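Local coordinates for protein 6-carboxyhexanoate--coa ligase (Bacillus subtilis, PDB 5FLG) that belongs to the 6-carboxyhexanoate--CoA ligase family and binds phosphoaminophosphonic acid-adenylate ester, magnesium and pimelic acid in neighbouring sites, at residues V145-K159 / I242-E256. Numbering follows the deposited sequence.
Sequences VRVSRMDWPDANFEK and IHDLEKQPILIEWEE. With ANP (phosphoaminophosphonic acid-adenylate ester), chain D.
Trp152 lies across Ile252 just past a short parallel beta ladder, in which strands 150-151 and 250-252 pair and strand 74-76 flanks the latter. Three backbone bonds set the register: Ile250 N to Arg149 O, Asp151 N to Ile250 O, and Ile252 N to Asp151 O at 2.9 Å. Packing is close at the indole, both faces of which are covered. Ile252 CG2 sits 3.6 Å from the centroid of the Trp152 five-membered ring, only 16° off its normal, a CH-pi contact; Phe157 CD1 covers the opposite face nearer the rim. Asn156 CG, anti to its own N (chi1 177°), swings the amide to the indole edge and the backbone of Trp254. There OD1 accepts Trp152 NE1 on a lone pair and also Trp254 N, while ND2 returns a bond to Trp254 O at 2.9 Å, lying in the amide plane. Three bonds thus fix the amide's rotation and tie helix 154-164 to the strand's continuation.

The outer end is looser: exposed Lys159 brings CG to the edge of the Trp254 ring, and its NZ makes just a weak, 3.5 Å salt bridge with OE2 of the poorly ordered Glu256.

At the other end, Arg149 reaches Lys247 O through NH1, 24° out of the guanidinium plane, with Lys247 CD over one face; Arg149 also forms salt bridges with Glu71, through NH1, and Glu67, through NH2. Ser148 N bonds to Leu245 O near the end of helix 238-247, and the preceding residue, Val147, pairs with the adenine of phosphoaminophosphonic acid-adenylate ester: Val147 N donates to N1 at 2.8 Å, and Val147 O accepts from N6.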
# COMPACT_ATOMS: atom_id res chain seq x y z
N VAL A 145 -18.81 -2.40 0.65
CA VAL A 145 -18.20 -3.66 0.97
C VAL A 145 -17.36 -4.04 -0.22
O VAL A 145 -17.87 -4.08 -1.34
CB VAL A 145 -19.26 -4.76 1.23
CG1 VAL A 145 -18.62 -6.13 1.33
CG2 VAL A 145 -20.06 -4.45 2.49
N ARG A 146 -16.09 -4.33 0.01
CA ARG A 146 -15.16 -4.53 -1.09
C ARG A 146 -14.79 -6.00 -1.19
O ARG A 146 -14.13 -6.53 -0.34
CB ARG A 146 -13.90 -3.69 -0.92
CG ARG A 146 -13.04 -3.63 -2.19
CD ARG A 146 -13.55 -2.66 -3.26
NE ARG A 146 -12.79 -2.84 -4.51
CZ ARG A 146 -12.89 -2.13 -5.64
NH1 ARG A 146 -13.75 -1.12 -5.74
NH2 ARG A 146 -12.18 -2.50 -6.71
N VAL A 147 -15.29 -6.67 -2.20
CA VAL A 147 -15.00 -8.07 -2.42
C VAL A 147 -13.55 -8.22 -2.82
O VAL A 147 -13.03 -7.47 -3.65
CB VAL A 147 -15.91 -8.63 -3.51
CG1 VAL A 147 -15.63 -10.11 -3.73
CG2 VAL A 147 -17.38 -8.41 -3.12
N SER A 148 -12.86 -9.13 -2.15
CA SER A 148 -11.46 -9.26 -2.32
C SER A 148 -11.06 -10.75 -2.45
O SER A 148 -11.88 -11.64 -2.20
CB SER A 148 -10.79 -8.61 -1.12
OG SER A 148 -9.41 -8.52 -1.31
N ARG A 149 -9.80 -11.00 -2.80
CA ARG A 149 -9.22 -12.34 -2.76
C ARG A 149 -9.89 -13.25 -3.73
O ARG A 149 -10.21 -14.41 -3.41
CB ARG A 149 -9.32 -12.93 -1.37
CG ARG A 149 -8.43 -12.21 -0.40
CD ARG A 149 -8.59 -12.78 0.99
NE ARG A 149 -7.65 -12.14 1.90
CZ ARG A 149 -7.18 -12.72 2.99
NH1 ARG A 149 -7.63 -13.93 3.35
NH2 ARG A 149 -6.27 -12.09 3.71
N MET A 150 -10.19 -12.71 -4.91
CA MET A 150 -10.63 -13.53 -6.02
C MET A 150 -9.81 -13.18 -7.26
O MET A 150 -9.31 -12.06 -7.36
CB MET A 150 -12.10 -13.35 -6.30
CG MET A 150 -12.48 -12.01 -6.92
SD MET A 150 -12.50 -10.68 -5.71
CE MET A 150 -13.34 -9.38 -6.60
N ASP A 151 -9.66 -14.12 -8.17
CA ASP A 151 -8.89 -13.86 -9.42
C ASP A 151 -9.12 -15.02 -10.36
O ASP A 151 -9.78 -16.01 -9.99
CB ASP A 151 -7.41 -13.78 -9.08
CG ASP A 151 -6.60 -12.90 -10.08
OD1 ASP A 151 -7.05 -12.69 -11.22
OD2 ASP A 151 -5.55 -12.37 -9.66
N TRP A 152 -8.57 -14.90 -11.57
CA TRP A 152 -8.83 -15.81 -12.65
C TRP A 152 -7.56 -15.80 -13.50
O TRP A 152 -7.31 -14.83 -14.17
CB TRP A 152 -9.98 -15.27 -13.48
CG TRP A 152 -10.53 -16.25 -14.45
CD1 TRP A 152 -9.89 -17.33 -14.96
CD2 TRP A 152 -11.75 -16.12 -15.18
NE1 TRP A 152 -10.67 -17.93 -15.90
CE2 TRP A 152 -11.81 -17.21 -16.06
CE3 TRP A 152 -12.76 -15.18 -15.20
CZ2 TRP A 152 -12.95 -17.48 -16.80
CZ3 TRP A 152 -13.82 -15.38 -16.03
CH2 TRP A 152 -13.92 -16.52 -16.82
N PRO A 153 -6.71 -16.81 -13.34
CA PRO A 153 -5.50 -16.94 -14.15
C PRO A 153 -5.73 -16.65 -15.62
O PRO A 153 -6.62 -17.25 -16.29
CB PRO A 153 -5.06 -18.38 -13.92
CG PRO A 153 -5.63 -18.72 -12.54
CD PRO A 153 -6.93 -17.99 -12.46
N ASP A 154 -5.00 -15.65 -16.12
CA ASP A 154 -5.22 -15.19 -17.46
C ASP A 154 -5.36 -16.28 -18.52
O ASP A 154 -6.15 -16.17 -19.46
CB ASP A 154 -4.10 -14.24 -17.86
CG ASP A 154 -4.50 -13.36 -19.00
OD1 ASP A 154 -5.49 -12.60 -18.80
OD2 ASP A 154 -4.05 -13.63 -20.14
N ALA A 155 -4.51 -17.27 -18.47
CA ALA A 155 -4.44 -18.25 -19.56
C ALA A 155 -5.76 -19.02 -19.66
O ALA A 155 -6.34 -19.21 -20.74
CB ALA A 155 -3.28 -19.20 -19.31
N ASN A 156 -6.34 -19.30 -18.50
CA ASN A 156 -7.62 -20.01 -18.47
C ASN A 156 -8.74 -19.07 -18.89
O ASN A 156 -9.55 -19.39 -19.74
CB ASN A 156 -7.81 -20.61 -17.07
CG ASN A 156 -9.15 -21.32 -16.91
OD1 ASN A 156 -10.14 -20.66 -16.72
ND2 ASN A 156 -9.19 -22.56 -17.33
N PHE A 157 -8.66 -17.81 -18.48
CA PHE A 157 -9.62 -16.82 -18.96
C PHE A 157 -9.62 -16.63 -20.46
O PHE A 157 -10.68 -16.58 -21.10
CB PHE A 157 -9.38 -15.46 -18.30
CG PHE A 157 -10.22 -14.36 -18.89
CD1 PHE A 157 -11.58 -14.29 -18.63
CD2 PHE A 157 -9.64 -13.35 -19.66
CE1 PHE A 157 -12.38 -13.36 -19.28
CE2 PHE A 157 -10.42 -12.37 -20.25
CZ PHE A 157 -11.79 -12.36 -20.03
N GLU A 158 -8.44 -16.52 -21.07
CA GLU A 158 -8.39 -16.34 -22.52
C GLU A 158 -9.03 -17.52 -23.26
O GLU A 158 -9.81 -17.34 -24.21
CB GLU A 158 -6.94 -16.17 -22.98
CG GLU A 158 -6.31 -14.84 -22.58
CD GLU A 158 -6.56 -13.70 -23.58
OE1 GLU A 158 -6.64 -13.97 -24.80
OE2 GLU A 158 -6.66 -12.52 -23.16
N LYS A 159 -8.78 -18.72 -22.76
CA LYS A 159 -9.43 -19.90 -23.32
C LYS A 159 -10.94 -19.83 -23.17
O LYS A 159 -11.68 -19.97 -24.15
CB LYS A 159 -8.91 -21.15 -22.65
CG LYS A 159 -9.21 -22.39 -23.44
CD LYS A 159 -8.21 -23.51 -23.20
CE LYS A 159 -8.33 -24.55 -24.31
NZ LYS A 159 -7.37 -25.68 -24.16
N ILE A 242 -20.16 -10.15 5.23
CA ILE A 242 -19.13 -9.18 4.84
C ILE A 242 -17.75 -9.81 4.95
O ILE A 242 -16.88 -9.63 4.08
CB ILE A 242 -19.20 -7.90 5.71
CG1 ILE A 242 -20.38 -7.03 5.27
CG2 ILE A 242 -17.90 -7.10 5.60
CD1 ILE A 242 -20.56 -5.78 6.10
N HIS A 243 -17.56 -10.59 6.00
CA HIS A 243 -16.27 -11.21 6.21
C HIS A 243 -15.98 -12.26 5.12
O HIS A 243 -14.89 -12.26 4.54
CB HIS A 243 -16.21 -11.82 7.61
CG HIS A 243 -14.90 -12.47 7.91
ND1 HIS A 243 -14.65 -13.79 7.64
CD2 HIS A 243 -13.73 -11.95 8.35
CE1 HIS A 243 -13.41 -14.08 7.97
NE2 HIS A 243 -12.83 -12.98 8.41
N ASP A 244 -16.99 -13.05 4.77
CA ASP A 244 -16.87 -13.97 3.66
C ASP A 244 -16.50 -13.25 2.37
O ASP A 244 -15.64 -13.72 1.62
CB ASP A 244 -18.16 -14.74 3.41
CG ASP A 244 -18.56 -15.61 4.59
OD1 ASP A 244 -17.64 -16.10 5.27
OD2 ASP A 244 -19.79 -15.82 4.80
N LEU A 245 -17.22 -12.18 2.04
CA LEU A 245 -16.95 -11.48 0.79
C LEU A 245 -15.55 -10.86 0.76
O LEU A 245 -14.90 -10.80 -0.29
CB LEU A 245 -18.00 -10.40 0.54
CG LEU A 245 -19.40 -10.95 0.32
CD1 LEU A 245 -20.42 -9.83 0.40
CD2 LEU A 245 -19.51 -11.66 -1.02
N GLU A 246 -15.08 -10.40 1.91
CA GLU A 246 -13.77 -9.78 1.97
C GLU A 246 -12.62 -10.77 2.08
O GLU A 246 -11.54 -10.51 1.55
CB GLU A 246 -13.72 -8.73 3.09
CG GLU A 246 -14.71 -7.59 2.83
CD GLU A 246 -14.65 -6.46 3.85
OE1 GLU A 246 -14.26 -6.71 5.01
OE2 GLU A 246 -15.05 -5.32 3.50
N LYS A 247 -12.86 -11.96 2.65
CA LYS A 247 -11.75 -12.82 3.07
C LYS A 247 -11.64 -14.22 2.44
O LYS A 247 -10.59 -14.86 2.52
CB LYS A 247 -11.76 -12.96 4.58
CG LYS A 247 -11.54 -11.63 5.29
CD LYS A 247 -10.18 -11.04 4.95
CE LYS A 247 -9.48 -10.48 6.19
NZ LYS A 247 -9.98 -9.12 6.49
N GLN A 248 -12.69 -14.68 1.79
CA GLN A 248 -12.71 -16.05 1.28
C GLN A 248 -12.03 -16.14 -0.10
O GLN A 248 -12.41 -15.43 -1.01
CB GLN A 248 -14.14 -16.53 1.20
CG GLN A 248 -14.30 -18.00 0.85
CD GLN A 248 -15.57 -18.23 0.03
OE1 GLN A 248 -15.99 -17.36 -0.75
NE2 GLN A 248 -16.18 -19.40 0.20
N PRO A 249 -10.95 -16.92 -0.20
CA PRO A 249 -10.17 -16.84 -1.43
C PRO A 249 -10.70 -17.76 -2.52
O PRO A 249 -11.01 -18.92 -2.27
CB PRO A 249 -8.76 -17.24 -1.00
CG PRO A 249 -8.91 -17.97 0.28
CD PRO A 249 -10.22 -17.58 0.89
N ILE A 250 -10.86 -17.21 -3.71
CA ILE A 250 -11.48 -17.88 -4.81
C ILE A 250 -10.60 -17.72 -6.05
O ILE A 250 -10.15 -16.62 -6.36
CB ILE A 250 -12.84 -17.26 -5.09
CG1 ILE A 250 -13.81 -17.55 -3.91
CG2 ILE A 250 -13.43 -17.83 -6.35
CD1 ILE A 250 -14.44 -18.92 -3.99
N LEU A 251 -10.33 -18.83 -6.72
CA LEU A 251 -9.79 -18.78 -8.08
C LEU A 251 -10.82 -19.32 -9.05
O LEU A 251 -11.50 -20.30 -8.76
CB LEU A 251 -8.53 -19.62 -8.20
CG LEU A 251 -7.30 -19.05 -7.52
CD1 LEU A 251 -6.14 -20.04 -7.62
CD2 LEU A 251 -6.90 -17.71 -8.11
N ILE A 252 -10.96 -18.65 -10.19
CA ILE A 252 -11.83 -19.13 -11.23
C ILE A 252 -11.03 -20.07 -12.17
O ILE A 252 -9.95 -19.73 -12.63
CB ILE A 252 -12.41 -17.98 -12.04
CG1 ILE A 252 -13.07 -16.97 -11.12
CG2 ILE A 252 -13.36 -18.51 -13.08
CD1 ILE A 252 -14.26 -17.52 -10.36
N GLU A 253 -11.57 -21.24 -12.45
CA GLU A 253 -10.99 -22.10 -13.46
C GLU A 253 -12.12 -22.68 -14.26
O GLU A 253 -12.95 -23.43 -13.73
CB GLU A 253 -10.16 -23.22 -12.86
CG GLU A 253 -9.34 -23.95 -13.91
CD GLU A 253 -8.88 -25.33 -13.49
OE1 GLU A 253 -8.45 -25.50 -12.32
OE2 GLU A 253 -8.90 -26.24 -14.36
N TRP A 254 -12.19 -22.28 -15.52
CA TRP A 254 -13.19 -22.85 -16.40
C TRP A 254 -12.69 -24.17 -16.98
O TRP A 254 -11.54 -24.27 -17.37
CB TRP A 254 -13.48 -21.89 -17.49
CG TRP A 254 -14.24 -22.48 -18.60
CD1 TRP A 254 -15.57 -22.74 -18.62
CD2 TRP A 254 -13.74 -22.83 -19.89
NE1 TRP A 254 -15.92 -23.25 -19.84
CE2 TRP A 254 -14.82 -23.29 -20.65
CE3 TRP A 254 -12.48 -22.74 -20.49
CZ2 TRP A 254 -14.69 -23.65 -21.98
CZ3 TRP A 254 -12.35 -23.13 -21.81
CH2 TRP A 254 -13.45 -23.61 -22.53
N GLU A 255 -13.48 -25.22 -16.85
CA GLU A 255 -13.12 -26.55 -17.35
C GLU A 255 -13.62 -26.74 -18.75
O GLU A 255 -14.83 -26.91 -18.97
CB GLU A 255 -13.75 -27.64 -16.47
CG GLU A 255 -13.43 -27.50 -15.00
CD GLU A 255 -12.24 -28.33 -14.57
OE1 GLU A 255 -12.25 -29.55 -14.83
OE2 GLU A 255 -11.32 -27.77 -13.93
N GLU A 256 -12.71 -26.69 -19.70
CA GLU A 256 -13.03 -26.87 -21.08
C GLU A 256 -13.62 -28.26 -21.20
O GLU A 256 -14.52 -28.50 -21.95
CB GLU A 256 -11.77 -26.72 -21.93
CG GLU A 256 -11.79 -27.48 -23.24
CD GLU A 256 -10.88 -26.87 -24.29
OE1 GLU A 256 -10.90 -25.64 -24.47
OE2 GLU A 256 -10.16 -27.64 -24.95
PG ANP D . -11.62 0.16 -11.94
O1G ANP D . -10.19 0.62 -11.98
O2G ANP D . -12.49 0.92 -12.91
O3G ANP D . -11.84 -1.31 -12.06
PB ANP D . -13.41 -0.22 -9.60
O1B ANP D . -13.10 -1.67 -9.65
O2B ANP D . -13.58 0.55 -8.34
N3B ANP D . -12.12 0.63 -10.38
PA ANP D . -15.38 -0.90 -11.58
O1A ANP D . -15.89 -0.17 -12.74
O2A ANP D . -14.55 -2.15 -11.70
O3A ANP D . -14.69 0.10 -10.53
O5' ANP D . -16.73 -1.28 -10.72
C5' ANP D . -17.86 -0.45 -10.75
C4' ANP D . -18.39 -0.25 -9.33
O4' ANP D . -18.65 -1.54 -8.75
C3' ANP D . -17.37 0.43 -8.43
O3' ANP D . -17.55 1.84 -8.41
C2' ANP D . -17.70 -0.13 -7.07
O2' ANP D . -18.83 0.56 -6.56
C1' ANP D . -18.11 -1.53 -7.43
N9 ANP D . -16.94 -2.41 -7.28
C8 ANP D . -15.85 -2.53 -8.11
N7 ANP D . -15.03 -3.51 -7.67
C5 ANP D . -15.59 -4.01 -6.53
C6 ANP D . -15.26 -5.02 -5.52
N6 ANP D . -14.13 -5.74 -5.58
N1 ANP D . -16.12 -5.24 -4.50
C2 ANP D . -17.24 -4.52 -4.38
N3 ANP D . -17.67 -3.62 -5.28
C4 ANP D . -16.83 -3.26 -6.28